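Serine repeat antigen 5 (Plasmodium falciparum, PDB 6X42) is a papain-family cysteine protease homologue of the malaria parasite, made as a zymogen-like precursor and probably a pseudo-enzyme. Local coordinates at residues Glu72-Cys84 against Leu112-Gly126. Sequence-based numbering, arbitrary orientation.
Sequences EPTKISALYVANC and LPAESNYPYNYVKVG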
ATOM      1  N   GLU A  72       2.235 -11.881  13.905  1.00 28.31           N
ATOM      2  CA  GLU A  72       0.945 -12.350  13.433  1.00 29.17           C
ATOM      3  C   GLU A  72       0.325 -11.340  12.466  1.00 25.41           C
ATOM      4  O   GLU A  72       0.659 -10.151  12.498  1.00 25.13           O
ATOM      5  CB  GLU A  72       0.002 -12.497  14.624  1.00 34.64           C
ATOM      6  CG  GLU A  72       0.275 -13.693  15.536  1.00 40.59           C
ATOM      7  CD  GLU A  72       0.282 -15.007  14.793  1.00 47.30           C
ATOM      8  OE1 GLU A  72       1.335 -15.683  14.802  1.00 50.86           O
ATOM      9  OE2 GLU A  72      -0.757 -15.356  14.191  1.00 49.45           O
ATOM     10  N   PRO A  73      -0.617 -11.787  11.598  1.00 23.73           N
ATOM     11  CA  PRO A  73      -1.301 -10.866  10.666  1.00 23.44           C
ATOM     12  C   PRO A  73      -2.439 -10.082  11.321  1.00 23.34           C
ATOM     13  O   PRO A  73      -3.610 -10.186  10.950  1.00 27.29           O
ATOM     14  CB  PRO A  73      -1.781 -11.821   9.562  1.00 24.07           C
ATOM     15  CG  PRO A  73      -2.008 -13.125  10.263  1.00 25.56           C
ATOM     16  CD  PRO A  73      -0.962 -13.200  11.341  1.00 24.23           C
ATOM     17  N   THR A  74      -2.089  -9.251  12.289  1.00 21.76           N
ATOM     18  CA  THR A  74      -3.066  -8.478  13.051  1.00 20.77           C
ATOM     19  C   THR A  74      -3.288  -7.140  12.368  1.00 19.97           C
ATOM     20  O   THR A  74      -2.332  -6.424  12.076  1.00 21.28           O
ATOM     21  CB  THR A  74      -2.543  -8.232  14.469  1.00 22.86           C
ATOM     22  OG1 THR A  74      -2.119  -9.461  15.054  1.00 25.67           O
ATOM     23  CG2 THR A  74      -3.623  -7.606  15.316  1.00 23.44           C
ATOM     24  N   LYS A  75      -4.543  -6.801  12.125  1.00 19.41           N
ATOM     25  CA  LYS A  75      -4.851  -5.564  11.425  1.00 18.36           C
ATOM     26  C   LYS A  75      -4.705  -4.346  12.322  1.00 17.29           C
ATOM     27  O   LYS A  75      -5.140  -4.346  13.479  1.00 18.55           O
ATOM     28  CB  LYS A  75      -6.274  -5.598  10.877  1.00 19.55           C
ATOM     29  CG  LYS A  75      -6.483  -6.647   9.823  1.00 19.62           C
ATOM     30  CD  LYS A  75      -5.544  -6.470   8.655  1.00 20.48           C
ATOM     31  CE  LYS A  75      -5.978  -7.275   7.449  1.00 20.99           C
ATOM     32  NZ  LYS A  75      -7.342  -6.926   7.008  1.00 20.57           N
ATOM     33  N   ILE A  76      -4.156  -3.270  11.739  1.00 16.83           N
ATOM     34  CA  ILE A  76      -4.101  -1.948  12.365  1.00 16.51           C
ATOM     35  C   ILE A  76      -5.459  -1.259  12.250  1.00 16.02           C
ATOM     36  O   ILE A  76      -6.146  -1.393  11.241  1.00 16.21           O
ATOM     37  CB  ILE A  76      -3.004  -1.115  11.674  1.00 16.25           C
ATOM     38  CG1 ILE A  76      -1.622  -1.721  11.949  1.00 18.13           C
ATOM     39  CG2 ILE A  76      -3.060   0.354  12.090  1.00 17.89           C
ATOM     40  CD1 ILE A  76      -0.493  -1.236  11.030  1.00 18.14           C
ATOM     41  N   SER A  77      -5.843  -0.488  13.277  1.00 16.11           N
ATOM     42  CA  SER A  77      -7.083   0.283  13.222  1.00 16.05           C
ATOM     43  C   SER A  77      -6.913   1.478  12.291  1.00 15.26           C
ATOM     44  O   SER A  77      -6.310   2.488  12.661  1.00 15.36           O
ATOM     45  CB  SER A  77      -7.432   0.753  14.633  1.00 17.09           C
ATOM     46  OG  SER A  77      -8.492   1.695  14.612  1.00 16.42           O
ATOM     47  N   ALA A  78      -7.500   1.408  11.096  1.00 14.14           N
ATOM     48  CA  ALA A  78      -7.510   2.572  10.219  1.00 14.04           C
ATOM     49  C   ALA A  78      -8.262   3.728  10.864  1.00 13.32           C
ATOM     50  O   ALA A  78      -7.929   4.897  10.651  1.00 14.11           O
ATOM     51  CB  ALA A  78      -8.174   2.235   8.888  1.00 14.62           C
ATOM     52  N   LEU A  79      -9.320   3.419  11.619  1.00 14.19           N
ATOM     53  CA  LEU A  79     -10.150   4.477  12.200  1.00 14.16           C
ATOM     54  C   LEU A  79      -9.382   5.296  13.231  1.00 13.89           C
ATOM     55  O   LEU A  79      -9.560   6.517  13.323  1.00 14.70           O
ATOM     56  CB  LEU A  79     -11.412   3.865  12.802  1.00 14.74           C
ATOM     57  CG  LEU A  79     -12.536   4.848  13.140  1.00 14.74           C
ATOM     58  CD1 LEU A  79     -13.067   5.515  11.876  1.00 15.67           C
ATOM     59  CD2 LEU A  79     -13.664   4.136  13.897  1.00 15.34           C
ATOM     60  N   TYR A  80      -8.495   4.653  13.996  1.00 14.82           N
ATOM     61  CA  TYR A  80      -7.680   5.402  14.944  1.00 15.64           C
ATOM     62  C   TYR A  80      -6.806   6.418  14.223  1.00 15.73           C
ATOM     63  O   TYR A  80      -6.700   7.579  14.640  1.00 16.39           O
ATOM     64  CB  TYR A  80      -6.825   4.454  15.784  1.00 16.53           C
ATOM     65  CG  TYR A  80      -6.174   5.144  16.965  1.00 18.15           C
ATOM     66  CD1 TYR A  80      -6.845   5.302  18.163  1.00 19.91           C
ATOM     67  CD2 TYR A  80      -4.899   5.680  16.860  1.00 19.42           C
ATOM     68  CE1 TYR A  80      -6.258   5.956  19.239  1.00 20.45           C
ATOM     69  CE2 TYR A  80      -4.302   6.326  17.930  1.00 20.69           C
ATOM     70  CZ  TYR A  80      -4.987   6.472  19.113  1.00 21.92           C
ATOM     71  OH  TYR A  80      -4.402   7.129  20.186  1.00 24.89           O
ATOM     72  N   VAL A  81      -6.167   5.992  13.130  1.00 14.90           N
ATOM     73  CA  VAL A  81      -5.313   6.885  12.360  1.00 14.73           C
ATOM     74  C   VAL A  81      -6.127   8.003  11.729  1.00 15.38           C
ATOM     75  O   VAL A  81      -5.668   9.146  11.640  1.00 17.89           O
ATOM     76  CB  VAL A  81      -4.492   6.089  11.330  1.00 15.48           C
ATOM     77  CG1 VAL A  81      -3.642   7.016  10.482  1.00 17.07           C
ATOM     78  CG2 VAL A  81      -3.655   5.032  12.046  1.00 17.35           C
ATOM     79  N   ALA A  82      -7.342   7.704  11.269  1.00 14.50           N
ATOM     80  CA  ALA A  82      -8.171   8.749  10.684  1.00 15.45           C
ATOM     81  C   ALA A  82      -8.515   9.825  11.700  1.00 15.55           C
ATOM     82  O   ALA A  82      -8.588  11.005  11.360  1.00 17.40           O
ATOM     83  CB  ALA A  82      -9.478   8.148  10.171  1.00 14.64           C
ATOM     84  N   ASN A  83      -8.765   9.433  12.941  1.00 15.57           N
ATOM     85  CA  ASN A  83      -9.420  10.319  13.890  1.00 16.35           C
ATOM     86  C   ASN A  83      -8.475  10.984  14.871  1.00 17.64           C
ATOM     87  O   ASN A  83      -8.893  11.919  15.552  1.00 19.52           O
ATOM     88  CB  ASN A  83     -10.507   9.551  14.644  1.00 16.65           C
ATOM     89  CG  ASN A  83     -11.655   9.176  13.734  1.00 15.69           C
ATOM     90  OD1 ASN A  83     -11.775   9.711  12.621  1.00 16.49           O
ATOM     91  ND2 ASN A  83     -12.522   8.284  14.195  1.00 16.43           N
ATOM     92  N   CYS A  84      -7.237  10.535  14.962  1.00 17.88           N
ATOM     93  CA  CYS A  84      -6.288  11.005  15.967  1.00 19.22           C
ATOM     94  C   CYS A  84      -5.187  11.781  15.253  1.00 22.42           C
ATOM     95  O   CYS A  84      -4.370  11.194  14.533  1.00 25.69           O
ATOM     96  CB  CYS A  84      -5.734   9.819  16.747  1.00 21.04           C
ATOM     97  SG  CYS A  84      -7.059   8.896  17.555  1.00 22.63           S
ATOM     98  N   LEU A 112      -0.480   2.373  17.713  1.00 27.07           N
ATOM     99  CA  LEU A 112      -1.349   1.889  16.644  1.00 25.36           C
ATOM    100  C   LEU A 112      -2.198   0.801  17.262  1.00 24.11           C
ATOM    101  O   LEU A 112      -1.716  -0.331  17.455  1.00 24.61           O
ATOM    102  CB  LEU A 112      -0.565   1.338  15.457  1.00 24.66           C
ATOM    103  CG  LEU A 112       0.156   2.401  14.645  1.00 25.27           C
ATOM    104  CD1 LEU A 112       1.032   1.698  13.629  1.00 25.85           C
ATOM    105  CD2 LEU A 112      -0.836   3.368  13.996  1.00 26.10           C
ATOM    106  N   PRO A 113      -3.445   1.086  17.600  1.00 22.57           N
ATOM    107  CA  PRO A 113      -4.329   0.032  18.081  1.00 22.43           C
ATOM    108  C   PRO A 113      -4.639  -0.965  16.979  1.00 21.17           C
ATOM    109  O   PRO A 113      -4.536  -0.693  15.779  1.00 22.36           O
ATOM    110  CB  PRO A 113      -5.602   0.782  18.491  1.00 25.02           C
ATOM    111  CG  PRO A 113      -5.216   2.223  18.606  1.00 25.35           C
ATOM    112  CD  PRO A 113      -4.101   2.406  17.617  1.00 24.57           C
ATOM    113  N   ALA A 114      -5.073  -2.126  17.421  1.00 22.49           N
ATOM    114  CA  ALA A 114      -5.585  -3.131  16.517  1.00 21.11           C
ATOM    115  C   ALA A 114      -7.005  -2.783  16.080  1.00 19.91           C
ATOM    116  O   ALA A 114      -7.778  -2.155  16.821  1.00 18.51           O
ATOM    117  CB  ALA A 114      -5.572  -4.491  17.212  1.00 22.87           C
ATOM    118  N   GLU A 115      -7.331  -3.203  14.852  1.00 19.32           N
ATOM    119  CA  GLU A 115      -8.689  -3.090  14.333  1.00 18.16           C
ATOM    120  C   GLU A 115      -9.718  -3.592  15.334  1.00 18.05           C
ATOM    121  O   GLU A 115     -10.777  -2.985  15.497  1.00 19.60           O
ATOM    122  CB  GLU A 115      -8.779  -3.900  13.034  1.00 18.35           C
ATOM    123  CG  GLU A 115     -10.160  -4.025  12.428  1.00 18.44           C
ATOM    124  CD  GLU A 115     -10.656  -2.748  11.834  1.00 18.84           C
ATOM    125  OE1 GLU A 115      -9.918  -1.762  11.861  1.00 19.94           O
ATOM    126  OE2 GLU A 115     -11.785  -2.731  11.316  1.00 21.42           O
ATOM    127  N   SER A 116      -9.447  -4.727  15.973  1.00 20.93           N
ATOM    128  CA  SER A 116     -10.406  -5.289  16.918  0.56 22.46           C
ATOM    129  C   SER A 116     -10.749  -4.305  18.030  1.00 21.03           C
ATOM    130  O   SER A 116     -11.882  -4.294  18.529  1.00 23.58           O
ATOM    131  CB  SER A 116      -9.838  -6.584  17.499  0.56 25.31           C
ATOM    132  OG  SER A 116      -9.726  -7.567  16.484  0.56 25.89           O
ATOM    133  N   ASN A 117      -9.797  -3.464  18.427  1.00 19.23           N
ATOM    134  CA  ASN A 117     -10.014  -2.526  19.518  1.00 19.74           C
ATOM    135  C   ASN A 117     -10.833  -1.312  19.106  1.00 19.03           C
ATOM    136  O   ASN A 117     -11.513  -0.714  19.940  1.00 19.77           O
ATOM    137  CB  ASN A 117      -8.660  -2.027  20.029  1.00 21.41           C
ATOM    138  CG  ASN A 117      -7.771  -3.136  20.553  1.00 25.62           C
ATOM    139  OD1 ASN A 117      -6.555  -3.092  20.366  1.00 27.76           O
ATOM    140  ND2 ASN A 117      -8.359  -4.122  21.234  1.00 26.29           N
ATOM    141  N   TYR A 118     -10.770  -0.922  17.837  1.00 17.89           N
ATOM    142  CA  TYR A 118     -11.444   0.293  17.363  1.00 18.09           C
ATOM    143  C   TYR A 118     -11.751   0.069  15.888  1.00 16.89           C
ATOM    144  O   TYR A 118     -11.026   0.534  14.991  1.00 17.62           O
ATOM    145  CB  TYR A 118     -10.589   1.537  17.628  1.00 18.10           C
ATOM    146  CG  TYR A 118     -11.251   2.872  17.355  1.00 17.07           C
ATOM    147  CD1 TYR A 118     -12.476   3.211  17.928  1.00 18.16           C
ATOM    148  CD2 TYR A 118     -10.635   3.810  16.551  1.00 17.35           C
ATOM    149  CE1 TYR A 118     -13.078   4.432  17.674  1.00 19.34           C
ATOM    150  CE2 TYR A 118     -11.213   5.035  16.311  1.00 17.02           C
ATOM    151  CZ  TYR A 118     -12.436   5.343  16.862  1.00 17.50           C
ATOM    152  OH  TYR A 118     -12.992   6.566  16.573  1.00 18.22           O
ATOM    153  N   PRO A 119     -12.800  -0.695  15.597  1.00 16.88           N
ATOM    154  CA  PRO A 119     -12.988  -1.200  14.232  1.00 17.67           C
ATOM    155  C   PRO A 119     -13.603  -0.171  13.293  1.00 16.36           C
ATOM    156  O   PRO A 119     -14.299   0.760  13.699  1.00 17.13           O
ATOM    157  CB  PRO A 119     -13.931  -2.384  14.427  1.00 18.92           C
ATOM    158  CG  PRO A 119     -14.599  -2.133  15.718  1.00 20.40           C
ATOM    159  CD  PRO A 119     -13.654  -1.402  16.564  1.00 17.27           C
ATOM    160  N   TYR A 120     -13.387  -0.388  12.003  1.00 16.41           N
ATOM    161  CA  TYR A 120     -13.717   0.622  11.007  1.00 15.61           C
ATOM    162  C   TYR A 120     -15.190   0.608  10.617  1.00 15.91           C
ATOM    163  O   TYR A 120     -15.767  -0.435  10.309  1.00 17.15           O
ATOM    164  CB  TYR A 120     -12.862   0.422   9.761  1.00 16.81           C
ATOM    165  CG  TYR A 120     -12.967   1.513   8.723  1.00 14.59           C
ATOM    166  CD1 TYR A 120     -12.219   2.686   8.836  1.00 15.70           C
ATOM    167  CD2 TYR A 120     -13.805   1.370   7.625  1.00 14.36           C
ATOM    168  CE1 TYR A 120     -12.277   3.679   7.867  1.00 15.19           C
ATOM    169  CE2 TYR A 120     -13.898   2.358   6.666  1.00 13.65           C
ATOM    170  CZ  TYR A 120     -13.123   3.511   6.772  1.00 13.22           C
ATOM    171  OH  TYR A 120     -13.163   4.505   5.817  1.00 13.35           O
ATOM    172  N   ASN A 121     -15.774   1.792  10.573  1.00 14.84           N
ATOM    173  CA  ASN A 121     -17.030   2.033   9.879  1.00 14.67           C
ATOM    174  C   ASN A 121     -16.835   3.417   9.305  1.00 13.50           C
ATOM    175  O   ASN A 121     -16.488   4.343  10.049  1.00 14.32           O
ATOM    176  CB  ASN A 121     -18.244   1.971  10.833  1.00 15.47           C
ATOM    177  CG  ASN A 121     -19.592   2.087  10.120  1.00 15.25           C
ATOM    178  OD1 ASN A 121     -19.705   2.751   9.089  1.00 16.39           O
ATOM    179  ND2 ASN A 121     -20.630   1.455  10.690  1.00 16.50           N
ATOM    180  N   TYR A 122     -17.052   3.562   8.000  1.00 13.81           N
ATOM    181  CA  TYR A 122     -16.729   4.834   7.376  1.00 13.36           C
ATOM    182  C   TYR A 122     -17.530   5.971   7.986  1.00 12.56           C
ATOM    183  O   TYR A 122     -17.089   7.121   7.942  1.00 13.49           O
ATOM    184  CB  TYR A 122     -16.903   4.795   5.858  1.00 14.55           C
ATOM    185  CG  TYR A 122     -18.327   4.911   5.362  1.00 13.88           C
ATOM    186  CD1 TYR A 122     -18.840   6.138   4.942  1.00 15.35           C
ATOM    187  CD2 TYR A 122     -19.159   3.811   5.299  1.00 15.00           C
ATOM    188  CE1 TYR A 122     -20.151   6.259   4.497  1.00 15.43           C
ATOM    189  CE2 TYR A 122     -20.458   3.934   4.853  1.00 15.69           C
ATOM    190  CZ  TYR A 122     -20.957   5.154   4.452  1.00 15.61           C
ATOM    191  OH  TYR A 122     -22.272   5.243   4.018  1.00 17.23           O
ATOM    192  N   VAL A 123     -18.707   5.689   8.561  1.00 13.17           N
ATOM    193  CA  VAL A 123     -19.528   6.762   9.115  1.00 13.11           C
ATOM    194  C   VAL A 123     -18.917   7.392  10.365  1.00 13.18           C
ATOM    195  O   VAL A 123     -19.358   8.467  10.801  1.00 13.94           O
ATOM    196  CB  VAL A 123     -20.982   6.334   9.419  1.00 13.63           C
ATOM    197  CG1 VAL A 123     -21.640   5.696   8.231  1.00 14.25           C
ATOM    198  CG2 VAL A 123     -21.059   5.428  10.653  1.00 14.96           C
ATOM    199  N   LYS A 124     -17.920   6.732  10.962  1.00 13.41           N
ATOM    200  CA  LYS A 124     -17.223   7.224  12.141  1.00 14.17           C
ATOM    201  C   LYS A 124     -15.951   7.995  11.796  1.00 14.02           C
ATOM    202  O   LYS A 124     -15.287   8.497  12.709  1.00 15.27           O
ATOM    203  CB  LYS A 124     -16.872   6.055  13.060  1.00 13.62           C
ATOM    204  CG  LYS A 124     -18.076   5.330  13.568  1.00 16.03           C
ATOM    205  CD  LYS A 124     -17.654   4.319  14.604  1.00 20.04           C
ATOM    206  CE  LYS A 124     -18.788   3.507  15.160  1.00 24.75           C
ATOM    207  NZ  LYS A 124     -18.276   2.745  16.350  1.00 26.35           N
ATOM    208  N   VAL A 125     -15.575   8.077  10.526  1.00 13.83           N
ATOM    209  CA  VAL A 125     -14.385   8.817  10.125  1.00 13.79           C
ATOM    210  C   VAL A 125     -14.646  10.295  10.383  1.00 14.59           C
ATOM    211  O   VAL A 125     -15.554  10.883   9.786  1.00 15.45           O
ATOM    212  CB  VAL A 125     -14.056   8.530   8.656  1.00 13.73           C
ATOM    213  CG1 VAL A 125     -12.965   9.473   8.165  1.00 15.15           C
ATOM    214  CG2 VAL A 125     -13.633   7.085   8.510  1.00 13.74           C
ATOM    215  N   GLY A 126     -13.864  10.888  11.288  1.00 14.95           N
ATOM    216  CA  GLY A 126     -14.054  12.248  11.746  1.00 16.69           C
ATOM    217  C   GLY A 126     -14.515  12.368  13.178  1.00 16.67           C
ATOM    218  O   GLY A 126     -14.570  13.492  13.690  1.00 18.07           O
TER
HETATM  219  O   HOH W   1      -8.977  -0.857   9.554  1.00 20.13           O
HETATM  220  O   HOH W   2     -10.493   0.829  12.239  1.00 17.61           O
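I76 and A114 form the non-hydrogen-bonded pair of an isolated antiparallel bridge, closed by E115 N to K75 O (2.8 Å) and S77 N to P113 O, just before helix 78-83. S77 is the N-cap of that helix: its OG accepts from Y80 N and donates to Y118 O, in the carbonyl plane on a lone pair. A water between the segments accepts from L79 N and donates to E115 OE1 and Y118 O, tying the first turn to the loop. With CG swung anti to the backbone N (chi1 -166°), L79 lays CD2 over one face of the Y118 ring, 3.7 Å from the ring centroid, in a CH-pi contact, while CD1 meets V125 CG2. The Y80 ring is sandwiched, with P113 CG on one face and C84 SG on the other. N83 holds residues 124-126: OD1 accepts from G126 N (2.7 Å), and ND2 donates to K124 O and to Y118 OH (3.0 Å), the latter in the amide plane. These bonds hold the amide's rotation, and Y118 OH also hydrogen-bonds E127 OE2. The contact clasps helix 78-83 to the loop after helix 99-109 in the helical (L) half of the papain-like fold. A78 and A82 pack on helix 53-68, probably matching papain's central helix, V81 and L112 on helix 99-109, and C84 is disulfide-bonded to C129.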